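Local coordinates for protein annexin B22 (Schistosoma mansoni, PDB 4MDU) that binds acidic phospholipid membranes in a calcium-dependent manner, aggregates liposomes when calcium is present and takes part in worm reproduction and host-parasite interaction, at residues Asp20-His25 / Gln248-Ser253; Arg99-Gln104 / Gly349-Thr354; Tyr111-Ser116 / Ile132-Thr137; Asp148-Val153 / Val167-Lys172; Lys262-His267 / Ala282-Ala287. All blocks are in the same frame, centred on the assembly; numbering follows the deposited sequence.

Interaction 1 (Asp20-His25 / Gln248-Ser253); sequences DPHGKH and QLYLTS
One face of the Y250 ring carries P21, and the imidazole of H22 approaches the hydroxyl end of the same ring obliquely. The contact lays a type I beta turn, D20 to G23, on helix 246-260 of the third annexin repeat. In a CH-pi contact, CB of P21 sits over the face of the Y250 ring, 3.6 Å from its centroid and offset toward the rim. Y250 holds CG opposite its backbone N (chi1 -180°), which carries the ring out from the helix under the proline. The H22 and Y250 rings meet obliquely, centroids 5.3 Å apart and planes at 76°. D20 braces the turn from within. Its OD2 accepts from K24 N at 2.9 Å, from above the carboxylate plane, and weakly from H22 N. This is a surface contact, away from the calcium sites, between the N-terminal segment and repeat 3. A weak hydrogen bond closes it: H22 NE2 donates to Y250 OH at 3.1 Å, bent to 126°.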
# COMPACT_ATOMS: atom_id res chain seq x y z
N ASP B 20 -7.23 -27.55 -3.32
CA ASP B 20 -8.04 -26.38 -3.65
C ASP B 20 -9.36 -26.42 -2.90
O ASP B 20 -9.64 -27.38 -2.18
CB ASP B 20 -8.25 -26.28 -5.17
CG ASP B 20 -9.16 -27.37 -5.72
OD1 ASP B 20 -9.09 -27.63 -6.94
OD2 ASP B 20 -9.94 -27.97 -4.96
N PRO B 21 -10.19 -25.38 -3.05
CA PRO B 21 -11.45 -25.31 -2.29
C PRO B 21 -12.35 -26.52 -2.51
O PRO B 21 -13.11 -26.90 -1.62
CB PRO B 21 -12.11 -24.05 -2.86
CG PRO B 21 -10.96 -23.19 -3.27
CD PRO B 21 -9.95 -24.16 -3.84
N HIS B 22 -12.24 -27.13 -3.69
CA HIS B 22 -13.09 -28.25 -4.07
C HIS B 22 -12.46 -29.60 -3.79
O HIS B 22 -13.01 -30.62 -4.15
CB HIS B 22 -13.45 -28.16 -5.55
CG HIS B 22 -14.15 -26.89 -5.91
ND1 HIS B 22 -13.57 -25.91 -6.69
CD2 HIS B 22 -15.38 -26.43 -5.57
CE1 HIS B 22 -14.41 -24.90 -6.82
NE2 HIS B 22 -15.52 -25.19 -6.16
N GLY B 23 -11.31 -29.61 -3.13
CA GLY B 23 -10.67 -30.87 -2.77
C GLY B 23 -9.62 -31.40 -3.73
O GLY B 23 -8.91 -32.33 -3.40
N LYS B 24 -9.52 -30.81 -4.92
CA LYS B 24 -8.54 -31.25 -5.91
C LYS B 24 -7.13 -30.84 -5.45
O LYS B 24 -6.96 -29.78 -4.87
CB LYS B 24 -8.87 -30.62 -7.27
CG LYS B 24 -8.01 -31.10 -8.41
N HIS B 25 -6.14 -31.68 -5.69
CA HIS B 25 -4.75 -31.32 -5.38
C HIS B 25 -4.30 -30.09 -6.17
O HIS B 25 -4.59 -29.97 -7.37
CB HIS B 25 -3.79 -32.44 -5.78
CG HIS B 25 -3.66 -33.53 -4.76
ND1 HIS B 25 -4.44 -34.67 -4.79
CD2 HIS B 25 -2.82 -33.66 -3.71
CE1 HIS B 25 -4.09 -35.45 -3.78
NE2 HIS B 25 -3.11 -34.87 -3.11
N GLN B 248 -12.87 -24.20 5.21
CA GLN B 248 -13.97 -23.56 5.94
C GLN B 248 -14.31 -22.16 5.41
O GLN B 248 -15.48 -21.79 5.34
CB GLN B 248 -13.64 -23.49 7.44
CG GLN B 248 -14.76 -22.93 8.31
CD GLN B 248 -16.00 -23.81 8.32
OE1 GLN B 248 -15.92 -25.03 8.11
NE2 GLN B 248 -17.16 -23.20 8.53
N LEU B 249 -13.28 -21.38 5.06
CA LEU B 249 -13.47 -20.02 4.55
C LEU B 249 -14.23 -20.05 3.24
O LEU B 249 -15.12 -19.24 2.99
CB LEU B 249 -12.14 -19.32 4.31
CG LEU B 249 -11.76 -18.28 5.34
CD1 LEU B 249 -10.46 -17.61 4.94
CD2 LEU B 249 -12.88 -17.29 5.46
N TYR B 250 -13.85 -20.99 2.39
CA TYR B 250 -14.54 -21.15 1.14
C TYR B 250 -16.02 -21.41 1.37
O TYR B 250 -16.89 -20.67 0.88
CB TYR B 250 -13.93 -22.28 0.34
CG TYR B 250 -14.64 -22.43 -0.97
CD1 TYR B 250 -14.45 -21.51 -1.99
CD2 TYR B 250 -15.53 -23.47 -1.19
CE1 TYR B 250 -15.11 -21.62 -3.20
CE2 TYR B 250 -16.19 -23.59 -2.39
CZ TYR B 250 -15.98 -22.67 -3.40
OH TYR B 250 -16.64 -22.79 -4.60
N LEU B 251 -16.32 -22.45 2.13
CA LEU B 251 -17.71 -22.71 2.50
C LEU B 251 -18.37 -21.44 3.04
O LEU B 251 -19.50 -21.12 2.66
CB LEU B 251 -17.81 -23.82 3.54
CG LEU B 251 -19.23 -24.12 4.02
CD1 LEU B 251 -20.09 -24.60 2.84
CD2 LEU B 251 -19.22 -25.14 5.17
N THR B 252 -17.65 -20.71 3.89
CA THR B 252 -18.20 -19.51 4.51
C THR B 252 -18.51 -18.48 3.45
O THR B 252 -19.52 -17.76 3.51
CB THR B 252 -17.23 -18.90 5.56
OG1 THR B 252 -16.95 -19.88 6.56
CG2 THR B 252 -17.86 -17.71 6.25
N SER B 253 -17.63 -18.42 2.47
CA SER B 253 -17.84 -17.49 1.38
C SER B 253 -19.12 -17.85 0.62
O SER B 253 -19.94 -16.97 0.37
CB SER B 253 -16.63 -17.46 0.45
OG SER B 253 -16.85 -16.56 -0.61

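Interaction 2 (Arg99-Gln104 / Gly349-Thr354); sequences RKVLCQ and GDYRRT
V101 places CG1 between its backbone N and carbonyl carbon (chi1 69°) and CG2 anti to N, and the two methyls reach toward T354. In Y351 a chi1 of 164° brings one ring edge to the same valine. The contact is a helix-helix packing between annexin repeats 1 and 4, helix 96-106 against helix 349-358. V101 and T354 meet tip to tip, CG2 of the valine 4.0 Å from CG2 of the threonine. At the Y351 ring the valine touches the edge near the ring plane and not a face. All three side chains are buried. M313 of helix 311-320 touches V101 and Y351, and the Y351 side chain comes within about 4 Å of G306, a residue of a calcium site. The threonine hydroxyl is satisfied inside its own helix. T354 OG1 donates to D350 O at 2.6 Å, and T354 N reaches that oxygen from the opposite face of its plane. Across the helices, V101 CB lies 3.7 Å from Y351 CD1.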
# COMPACT_ATOMS: atom_id res chain seq x y z
N ARG B 99 24.54 -15.72 -6.81
CA ARG B 99 24.81 -16.02 -5.41
C ARG B 99 23.60 -15.70 -4.52
O ARG B 99 23.23 -16.49 -3.65
CB ARG B 99 26.06 -15.28 -4.92
CG ARG B 99 26.47 -15.64 -3.51
CD ARG B 99 27.95 -15.35 -3.27
NE ARG B 99 28.24 -13.93 -3.15
CZ ARG B 99 29.45 -13.43 -2.88
NH1 ARG B 99 30.49 -14.24 -2.73
NH2 ARG B 99 29.62 -12.12 -2.78
N LYS B 100 22.99 -14.54 -4.74
CA LYS B 100 21.79 -14.15 -4.00
C LYS B 100 20.73 -15.25 -4.06
O LYS B 100 20.26 -15.74 -3.03
CB LYS B 100 21.20 -12.86 -4.57
CG LYS B 100 21.56 -11.61 -3.83
CD LYS B 100 22.76 -10.92 -4.44
CE LYS B 100 23.05 -9.61 -3.72
NZ LYS B 100 21.82 -8.77 -3.64
N VAL B 101 20.36 -15.66 -5.26
CA VAL B 101 19.26 -16.59 -5.38
C VAL B 101 19.67 -17.95 -4.81
O VAL B 101 18.86 -18.66 -4.20
CB VAL B 101 18.73 -16.68 -6.83
CG1 VAL B 101 19.75 -17.34 -7.74
CG2 VAL B 101 17.40 -17.44 -6.86
N LEU B 102 20.94 -18.30 -4.98
CA LEU B 102 21.45 -19.54 -4.43
C LEU B 102 21.35 -19.55 -2.90
O LEU B 102 21.12 -20.59 -2.28
CB LEU B 102 22.89 -19.78 -4.84
CG LEU B 102 23.14 -20.32 -6.24
CD1 LEU B 102 24.63 -20.53 -6.49
CD2 LEU B 102 22.37 -21.62 -6.47
N CYS B 103 21.52 -18.39 -2.28
CA CYS B 103 21.49 -18.35 -0.84
C CYS B 103 20.06 -18.49 -0.34
O CYS B 103 19.83 -19.17 0.64
CB CYS B 103 22.17 -17.09 -0.29
SG CYS B 103 23.99 -17.19 -0.28
N GLN B 104 19.11 -17.88 -1.03
CA GLN B 104 17.71 -18.05 -0.63
C GLN B 104 17.35 -19.52 -0.71
O GLN B 104 16.69 -20.06 0.16
CB GLN B 104 16.79 -17.21 -1.52
CG GLN B 104 17.09 -15.73 -1.44
CD GLN B 104 17.09 -15.24 -0.01
OE1 GLN B 104 16.06 -15.28 0.67
NE2 GLN B 104 18.25 -14.78 0.47
N GLY B 349 20.79 -13.36 -16.44
CA GLY B 349 21.92 -14.06 -15.88
C GLY B 349 21.52 -15.42 -15.33
O GLY B 349 20.46 -15.93 -15.64
N ASP B 350 22.40 -16.00 -14.52
CA ASP B 350 22.17 -17.29 -13.91
C ASP B 350 21.01 -17.25 -12.91
O ASP B 350 20.43 -18.27 -12.56
CB ASP B 350 23.47 -17.74 -13.24
CG ASP B 350 24.53 -18.09 -14.26
OD1 ASP B 350 24.13 -18.56 -15.34
OD2 ASP B 350 25.73 -17.90 -14.00
N TYR B 351 20.70 -16.05 -12.46
CA TYR B 351 19.56 -15.78 -11.61
C TYR B 351 18.29 -16.08 -12.41
O TYR B 351 17.49 -16.92 -12.02
CB TYR B 351 19.65 -14.32 -11.16
CG TYR B 351 18.41 -13.70 -10.59
CD1 TYR B 351 17.78 -14.26 -9.48
CD2 TYR B 351 17.89 -12.54 -11.12
CE1 TYR B 351 16.65 -13.69 -8.95
CE2 TYR B 351 16.76 -11.95 -10.60
CZ TYR B 351 16.14 -12.54 -9.51
OH TYR B 351 15.01 -11.96 -8.97
N ARG B 352 18.13 -15.41 -13.55
CA ARG B 352 17.00 -15.68 -14.44
C ARG B 352 16.87 -17.18 -14.70
O ARG B 352 15.79 -17.76 -14.59
CB ARG B 352 17.19 -14.95 -15.78
CG ARG B 352 16.38 -15.54 -16.94
CD ARG B 352 16.14 -14.52 -18.04
NE ARG B 352 17.38 -14.16 -18.72
CZ ARG B 352 17.47 -13.20 -19.64
NH1 ARG B 352 16.37 -12.54 -20.00
NH2 ARG B 352 18.64 -12.93 -20.20
N ARG B 353 18.00 -17.80 -15.02
CA ARG B 353 18.03 -19.21 -15.35
C ARG B 353 17.55 -20.04 -14.16
O ARG B 353 16.76 -20.97 -14.32
CB ARG B 353 19.45 -19.61 -15.75
CG ARG B 353 19.57 -21.00 -16.36
CD ARG B 353 19.05 -21.05 -17.80
NE ARG B 353 18.07 -22.11 -17.88
CZ ARG B 353 16.80 -21.97 -18.25
NH1 ARG B 353 16.32 -20.80 -18.66
NH2 ARG B 353 16.03 -23.03 -18.25
N THR B 354 18.02 -19.68 -12.97
CA THR B 354 17.57 -20.36 -11.76
C THR B 354 16.06 -20.26 -11.59
O THR B 354 15.40 -21.26 -11.34
CB THR B 354 18.25 -19.81 -10.50
OG1 THR B 354 19.68 -19.91 -10.62
CG2 THR B 354 17.78 -20.59 -9.27

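Interaction 3 (Tyr111-Ser116 / Ile132-Thr137); sequences YMLAKS and IEIFTT
I134 reaches across to L113 and S116, and these three residues make the contact. The isoleucine does all its touching with one atom, CD1. With CG1 anti to the carbonyl carbon (chi1 -69°) and CD1 extended beyond it, the chain points at helix 109-122. There I134 CD1 lies 4.1 Å from L113 CD2 and 4.0 Å from L113 O. It is also 4.0 Å from S116 CB, one helical turn further on. The methyl therefore rests between residues i and i+3 of the facing helix. The L113 and I134 side chains slide past each other in opposite directions. No hydrogen bond crosses the contact. T137 OG1 and T137 N both donate to I134 O, the hydroxyl at 2.7 Å. R314 of helix 311-320 touches L113 and S116 and makes a salt bridge with E133. The contact is buried, its centre about 7 Å from the centre of the chain. The arrangement is the apolar packing of two successive helices within an annexin repeat, here the second.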
# COMPACT_ATOMS: atom_id res chain seq x y z
N TYR B 111 14.09 -20.35 7.84
CA TYR B 111 15.13 -19.33 8.06
C TYR B 111 15.06 -18.27 6.95
O TYR B 111 15.16 -17.05 7.18
CB TYR B 111 16.51 -19.98 8.08
CG TYR B 111 17.61 -19.04 8.53
CD1 TYR B 111 18.35 -18.31 7.62
CD2 TYR B 111 17.90 -18.90 9.88
CE1 TYR B 111 19.36 -17.46 8.04
CE2 TYR B 111 18.91 -18.05 10.30
CZ TYR B 111 19.63 -17.33 9.38
OH TYR B 111 20.63 -16.49 9.82
N MET B 112 14.89 -18.76 5.74
CA MET B 112 14.78 -17.84 4.61
C MET B 112 13.62 -16.86 4.84
O MET B 112 13.77 -15.66 4.64
CB MET B 112 14.61 -18.62 3.31
CG MET B 112 14.68 -17.73 2.08
SD MET B 112 13.01 -17.42 1.54
CE MET B 112 12.87 -18.85 0.51
N LEU B 113 12.48 -17.36 5.28
CA LEU B 113 11.36 -16.46 5.50
C LEU B 113 11.67 -15.52 6.66
O LEU B 113 11.35 -14.32 6.61
CB LEU B 113 10.05 -17.23 5.71
CG LEU B 113 9.61 -18.00 4.47
CD1 LEU B 113 8.35 -18.80 4.79
CD2 LEU B 113 9.39 -17.06 3.29
N ALA B 114 12.31 -16.04 7.70
CA ALA B 114 12.58 -15.19 8.86
C ALA B 114 13.54 -14.04 8.49
O ALA B 114 13.35 -12.91 8.91
CB ALA B 114 13.11 -16.02 10.06
N LYS B 115 14.56 -14.33 7.70
CA LYS B 115 15.46 -13.27 7.27
C LYS B 115 14.72 -12.15 6.52
O LYS B 115 14.91 -10.97 6.81
CB LYS B 115 16.60 -13.83 6.43
CG LYS B 115 17.99 -13.58 7.03
CD LYS B 115 19.10 -14.06 6.09
CE LYS B 115 20.48 -13.82 6.66
NZ LYS B 115 21.56 -14.24 5.71
N SER B 116 13.86 -12.51 5.58
CA SER B 116 13.05 -11.50 4.90
C SER B 116 12.14 -10.74 5.86
O SER B 116 11.91 -9.54 5.68
CB SER B 116 12.19 -12.12 3.78
OG SER B 116 13.00 -12.66 2.75
N ILE B 132 2.37 -9.13 5.03
CA ILE B 132 1.14 -9.72 4.51
C ILE B 132 1.41 -10.94 3.63
O ILE B 132 0.81 -12.00 3.81
CB ILE B 132 0.32 -8.71 3.71
CG1 ILE B 132 -0.09 -7.55 4.60
CG2 ILE B 132 -0.89 -9.39 3.11
CD1 ILE B 132 -0.99 -6.55 3.93
N GLU B 133 2.32 -10.78 2.68
CA GLU B 133 2.65 -11.84 1.73
C GLU B 133 3.11 -13.13 2.41
O GLU B 133 2.69 -14.24 2.06
CB GLU B 133 3.73 -11.36 0.74
CG GLU B 133 4.18 -12.46 -0.23
CD GLU B 133 5.68 -12.47 -0.46
OE1 GLU B 133 6.23 -11.42 -0.81
OE2 GLU B 133 6.30 -13.54 -0.29
N ILE B 134 4.01 -12.98 3.37
CA ILE B 134 4.58 -14.12 4.08
C ILE B 134 3.61 -14.73 5.12
O ILE B 134 3.32 -15.93 5.07
CB ILE B 134 5.91 -13.72 4.75
CG1 ILE B 134 6.98 -13.48 3.67
CG2 ILE B 134 6.36 -14.82 5.72
CD1 ILE B 134 8.35 -13.18 4.23
N PHE B 135 3.10 -13.91 6.03
CA PHE B 135 2.23 -14.44 7.08
C PHE B 135 0.99 -15.12 6.54
O PHE B 135 0.58 -16.18 7.03
CB PHE B 135 1.83 -13.35 8.07
CG PHE B 135 2.96 -12.88 8.92
CD1 PHE B 135 3.97 -13.76 9.28
CD2 PHE B 135 3.03 -11.57 9.35
CE1 PHE B 135 5.03 -13.34 10.07
CE2 PHE B 135 4.10 -11.14 10.14
CZ PHE B 135 5.10 -12.02 10.50
N THR B 136 0.39 -14.52 5.52
CA THR B 136 -0.75 -15.14 4.84
C THR B 136 -0.49 -16.60 4.51
O THR B 136 -1.38 -17.44 4.64
CB THR B 136 -1.09 -14.38 3.54
OG1 THR B 136 -1.72 -13.14 3.88
CG2 THR B 136 -2.02 -15.18 2.69
N THR B 137 0.75 -16.92 4.11
CA THR B 137 1.06 -18.25 3.59
C THR B 137 1.55 -19.26 4.64
O THR B 137 1.94 -20.37 4.29
CB THR B 137 2.11 -18.18 2.47
OG1 THR B 137 3.37 -17.78 3.04
CG2 THR B 137 1.70 -17.17 1.42

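Interaction 4 (Asp148-Val153 / Val167-Lys172)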
# COMPACT_ATOMS: atom_id res chain seq x y z
N ASP B 148 10.78 -19.39 15.41
CA ASP B 148 11.99 -19.91 16.01
C ASP B 148 13.18 -19.46 15.21
O ASP B 148 14.18 -19.00 15.76
CB ASP B 148 11.97 -21.43 16.09
CG ASP B 148 11.06 -21.93 17.20
OD1 ASP B 148 10.69 -21.11 18.08
OD2 ASP B 148 10.73 -23.14 17.19
N ALA B 149 13.07 -19.60 13.90
CA ALA B 149 14.18 -19.29 13.02
C ALA B 149 14.53 -17.81 13.17
O ALA B 149 15.70 -17.42 13.12
CB ALA B 149 13.82 -19.63 11.59
N TYR B 150 13.51 -16.98 13.36
CA TYR B 150 13.71 -15.55 13.56
C TYR B 150 14.65 -15.29 14.72
O TYR B 150 15.61 -14.52 14.59
CB TYR B 150 12.39 -14.83 13.80
CG TYR B 150 12.46 -13.33 13.64
CD1 TYR B 150 12.77 -12.50 14.72
CD2 TYR B 150 12.20 -12.73 12.40
CE1 TYR B 150 12.82 -11.12 14.57
CE2 TYR B 150 12.26 -11.35 12.24
CZ TYR B 150 12.57 -10.55 13.33
OH TYR B 150 12.60 -9.19 13.16
N LYS B 151 14.37 -15.93 15.86
CA LYS B 151 15.24 -15.80 17.03
C LYS B 151 16.68 -16.16 16.67
O LYS B 151 17.63 -15.56 17.18
CB LYS B 151 14.71 -16.62 18.23
CG LYS B 151 13.41 -16.05 18.82
CD LYS B 151 12.93 -16.83 20.04
CE LYS B 151 13.86 -16.64 21.23
NZ LYS B 151 13.98 -15.20 21.62
N GLN B 152 16.84 -17.12 15.77
CA GLN B 152 18.16 -17.51 15.29
C GLN B 152 18.77 -16.48 14.33
O GLN B 152 20.00 -16.39 14.19
CB GLN B 152 18.12 -18.89 14.64
CG GLN B 152 19.49 -19.43 14.26
CD GLN B 152 20.46 -19.44 15.43
OE1 GLN B 152 20.05 -19.52 16.59
NE2 GLN B 152 21.75 -19.35 15.13
N VAL B 153 17.92 -15.72 13.64
CA VAL B 153 18.43 -14.66 12.78
C VAL B 153 18.95 -13.52 13.66
O VAL B 153 19.97 -12.91 13.36
CB VAL B 153 17.34 -14.12 11.82
CG1 VAL B 153 17.76 -12.77 11.25
CG2 VAL B 153 17.05 -15.12 10.70
N VAL B 167 7.65 -11.39 17.50
CA VAL B 167 6.57 -10.52 17.97
C VAL B 167 7.08 -9.22 18.60
O VAL B 167 6.47 -8.16 18.45
CB VAL B 167 5.62 -11.24 18.96
CG1 VAL B 167 4.56 -10.27 19.44
CG2 VAL B 167 4.96 -12.43 18.29
N THR B 168 8.22 -9.30 19.29
CA THR B 168 8.85 -8.10 19.83
C THR B 168 9.03 -7.04 18.75
O THR B 168 8.84 -5.85 18.99
CB THR B 168 10.27 -8.38 20.37
OG1 THR B 168 10.32 -9.67 20.99
CG2 THR B 168 10.66 -7.31 21.36
N ASP B 169 9.42 -7.49 17.56
CA ASP B 169 9.76 -6.57 16.48
C ASP B 169 8.53 -6.02 15.76
O ASP B 169 8.56 -4.92 15.18
CB ASP B 169 10.70 -7.25 15.50
CG ASP B 169 12.12 -7.33 16.03
OD1 ASP B 169 12.38 -6.69 17.07
OD2 ASP B 169 12.97 -8.00 15.41
N MET B 170 7.44 -6.77 15.80
CA MET B 170 6.21 -6.34 15.16
C MET B 170 5.59 -5.15 15.84
O MET B 170 5.91 -4.84 16.99
CB MET B 170 5.21 -7.49 15.10
CG MET B 170 5.74 -8.61 14.23
SD MET B 170 4.63 -9.99 14.11
CE MET B 170 3.20 -9.23 13.33
N LYS B 171 4.70 -4.48 15.13
CA LYS B 171 3.91 -3.42 15.71
C LYS B 171 2.90 -4.01 16.72
O LYS B 171 2.40 -5.13 16.54
CB LYS B 171 3.20 -2.64 14.60
CG LYS B 171 4.16 -1.87 13.69
CD LYS B 171 3.43 -0.93 12.73
CE LYS B 171 4.44 -0.13 11.87
NZ LYS B 171 3.84 0.64 10.73
N LYS B 172 2.63 -3.26 17.78
CA LYS B 172 1.68 -3.69 18.81
C LYS B 172 0.23 -3.55 18.35
O LYS B 172 -0.09 -2.70 17.53
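The second annexin repeat holds this contact, where helix 140-156 meets the short helix 166-169 just ahead of a calcium-binding loop. Y150 and D169 are the two residues that touch, and a single hydrogen bond joins them. Y150 OH donates to D169 OD2 at 2.6 Å. The carboxylate oxygen accepts on its anti lone pair, the one turned away from OD1. D169 OD2 lies at the edge of the tyrosine ring and in its plane, so Y150 CE1 is also near it, at 3.2 Å. The ring and carboxylate planes are 72° apart. The Y150 side chain leaves its helix with CG trans to N (chi1 -164°), and the ring reaches across between backbones whose nearest CA atoms, those of Y150 and V167, are 9.8 Å apart. Y118 and M121, a residue of another calcium site, pack on Y150. After D169 the chain leaves the helix at M170 and runs to K171, itself a calcium ligand, whose NZ makes a salt bridge with E179 of the second subunit. D169 has a second partner, since OD1 forms a salt bridge with R164. The acid is thus held at both oxygens, which fixes the rotation of its carboxylate. The arginine would probably help keep it ionised, and so a strong acceptor for the hydroxyl of the buried tyrosine.

Interaction 5 (Lys262-His267 / Ala282-Ala287); sequences KTLLEH and AVLRYA
The backbones of helix 264-271 and helix 274-288 come closest at L265 and L284, whose CA atoms are 7.3 Å apart. Both helices belong to the third annexin repeat and follow each other in the chain. L284 points at the first turn of the facing helix and reaches it with both methyls. A chi1 of -178° swings the branched end of L284 out from its own helix. L284 CD2 is 3.9 Å from L264 CG and presses on the backbone at L265 N, 3.7 Å away. The other methyl, L284 CD1, meets L264 CD2 at 4.1 Å. L265 turns its own end toward helix 274-288 and passes beside the aliphatic part of R285. The guanidinium of R285 is engaged elsewhere, in salt bridges to D289 and E296. L249 of helix 246-260 also packs on L284, and Y256 of the same helix packs on L264. A capping box starts helix 264-271. T263 OG1 accepts from E266 N at 2.8 Å, and T263 N donates to E266 OE1 at 3.0 Å. Between the two helices, L265 CD1 lies 4.2 Å from R285 CG.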
# COMPACT_ATOMS: atom_id res chain seq x y z
N LYS B 262 -24.33 -10.75 -1.69
CA LYS B 262 -23.13 -9.95 -1.89
C LYS B 262 -21.95 -10.86 -1.51
O LYS B 262 -22.02 -11.56 -0.50
CB LYS B 262 -23.20 -8.70 -1.01
CG LYS B 262 -21.96 -7.80 -1.03
CD LYS B 262 -22.29 -6.41 -0.45
CE LYS B 262 -21.04 -5.54 -0.33
NZ LYS B 262 -21.36 -4.08 -0.22
N THR B 263 -20.90 -10.91 -2.33
CA THR B 263 -19.79 -11.80 -1.98
C THR B 263 -19.18 -11.39 -0.65
O THR B 263 -19.29 -10.24 -0.23
CB THR B 263 -18.68 -11.87 -3.06
OG1 THR B 263 -17.99 -10.62 -3.15
CG2 THR B 263 -19.26 -12.23 -4.41
N LEU B 264 -18.55 -12.35 0.02
CA LEU B 264 -17.86 -12.05 1.26
C LEU B 264 -16.68 -11.13 0.96
O LEU B 264 -16.36 -10.23 1.73
CB LEU B 264 -17.38 -13.34 1.94
CG LEU B 264 -16.50 -13.14 3.17
CD1 LEU B 264 -17.17 -12.20 4.18
CD2 LEU B 264 -16.17 -14.49 3.79
N LEU B 265 -16.04 -11.37 -0.19
CA LEU B 265 -14.96 -10.49 -0.65
C LEU B 265 -15.46 -9.05 -0.79
O LEU B 265 -14.85 -8.12 -0.25
CB LEU B 265 -14.38 -10.97 -1.99
CG LEU B 265 -13.18 -10.16 -2.51
CD1 LEU B 265 -12.00 -10.24 -1.54
CD2 LEU B 265 -12.77 -10.58 -3.91
N GLU B 266 -16.56 -8.87 -1.51
CA GLU B 266 -17.12 -7.54 -1.72
C GLU B 266 -17.37 -6.89 -0.39
O GLU B 266 -17.08 -5.71 -0.20
CB GLU B 266 -18.45 -7.63 -2.47
CG GLU B 266 -18.30 -7.75 -3.97
CD GLU B 266 -19.63 -8.05 -4.67
OE1 GLU B 266 -20.59 -8.47 -3.99
OE2 GLU B 266 -19.70 -7.86 -5.90
N HIS B 267 -17.93 -7.66 0.53
CA HIS B 267 -18.26 -7.17 1.85
C HIS B 267 -17.00 -6.63 2.50
O HIS B 267 -16.95 -5.47 2.93
CB HIS B 267 -18.87 -8.29 2.69
CG HIS B 267 -19.28 -7.87 4.06
ND1 HIS B 267 -20.13 -6.81 4.29
CD2 HIS B 267 -18.95 -8.35 5.28
CE1 HIS B 267 -20.32 -6.67 5.59
NE2 HIS B 267 -19.61 -7.59 6.21
N ALA B 282 -6.08 -10.64 1.17
CA ALA B 282 -5.07 -11.67 0.93
C ALA B 282 -5.48 -13.01 1.55
O ALA B 282 -5.47 -14.04 0.87
CB ALA B 282 -3.71 -11.23 1.48
N VAL B 283 -5.82 -13.00 2.83
CA VAL B 283 -6.15 -14.25 3.52
C VAL B 283 -7.36 -14.95 2.89
O VAL B 283 -7.33 -16.16 2.64
CB VAL B 283 -6.40 -14.03 5.02
CG1 VAL B 283 -6.95 -15.33 5.69
CG2 VAL B 283 -5.11 -13.56 5.71
N LEU B 284 -8.42 -14.19 2.61
CA LEU B 284 -9.63 -14.76 2.00
C LEU B 284 -9.31 -15.36 0.64
O LEU B 284 -9.72 -16.49 0.32
CB LEU B 284 -10.72 -13.69 1.85
CG LEU B 284 -12.06 -14.18 1.27
CD1 LEU B 284 -12.56 -15.42 1.99
CD2 LEU B 284 -13.09 -13.05 1.30
N ARG B 285 -8.54 -14.61 -0.15
CA ARG B 285 -8.23 -15.03 -1.51
C ARG B 285 -7.24 -16.18 -1.49
O ARG B 285 -7.25 -17.03 -2.38
CB ARG B 285 -7.71 -13.85 -2.35
CG ARG B 285 -8.77 -12.77 -2.62
CD ARG B 285 -8.27 -11.70 -3.64
NE ARG B 285 -8.10 -12.28 -4.98
CZ ARG B 285 -7.37 -11.74 -5.96
NH1 ARG B 285 -6.72 -10.59 -5.79
NH2 ARG B 285 -7.29 -12.37 -7.12
N TYR B 286 -6.41 -16.24 -0.45
CA TYR B 286 -5.53 -17.39 -0.29
C TYR B 286 -6.37 -18.66 -0.23
O TYR B 286 -5.97 -19.75 -0.68
CB TYR B 286 -4.68 -17.28 0.97
CG TYR B 286 -3.64 -18.37 1.04
CD1 TYR B 286 -3.81 -19.49 1.84
CD2 TYR B 286 -2.50 -18.29 0.27
CE1 TYR B 286 -2.85 -20.51 1.88
CE2 TYR B 286 -1.54 -19.29 0.30
CZ TYR B 286 -1.70 -20.38 1.09
OH TYR B 286 -0.72 -21.36 1.08
N ALA B 287 -7.55 -18.52 0.36
CA ALA B 287 -8.47 -19.63 0.45
C ALA B 287 -9.27 -19.82 -0.84
O ALA B 287 -9.28 -20.91 -1.39
CB ALA B 287 -9.40 -19.46 1.64

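In the fold
Interactions 1 and 2 join parts far apart in sequence; 3, 4 and 5 are local. Segments of interactions 1 and 2 alternate along the chain, with centres 35 Å apart on opposite sides of its centre. Interaction 2 ties repeat 1 to repeat 4, and interactions 3, 4 and 5 are nested inside its loop. Interactions 3 and 4 share repeat 2, centres 11 Å apart, and pack through A114 and Y150. Interaction 5, in repeat 3, touches interaction 1 where P21 and L249 meet A287. Q104 packs on M112 between interactions 2 and 3, and T136 on A282 between 3 and 5, linking repeats 1, 2 and 3. Together the contacts join all four repeats.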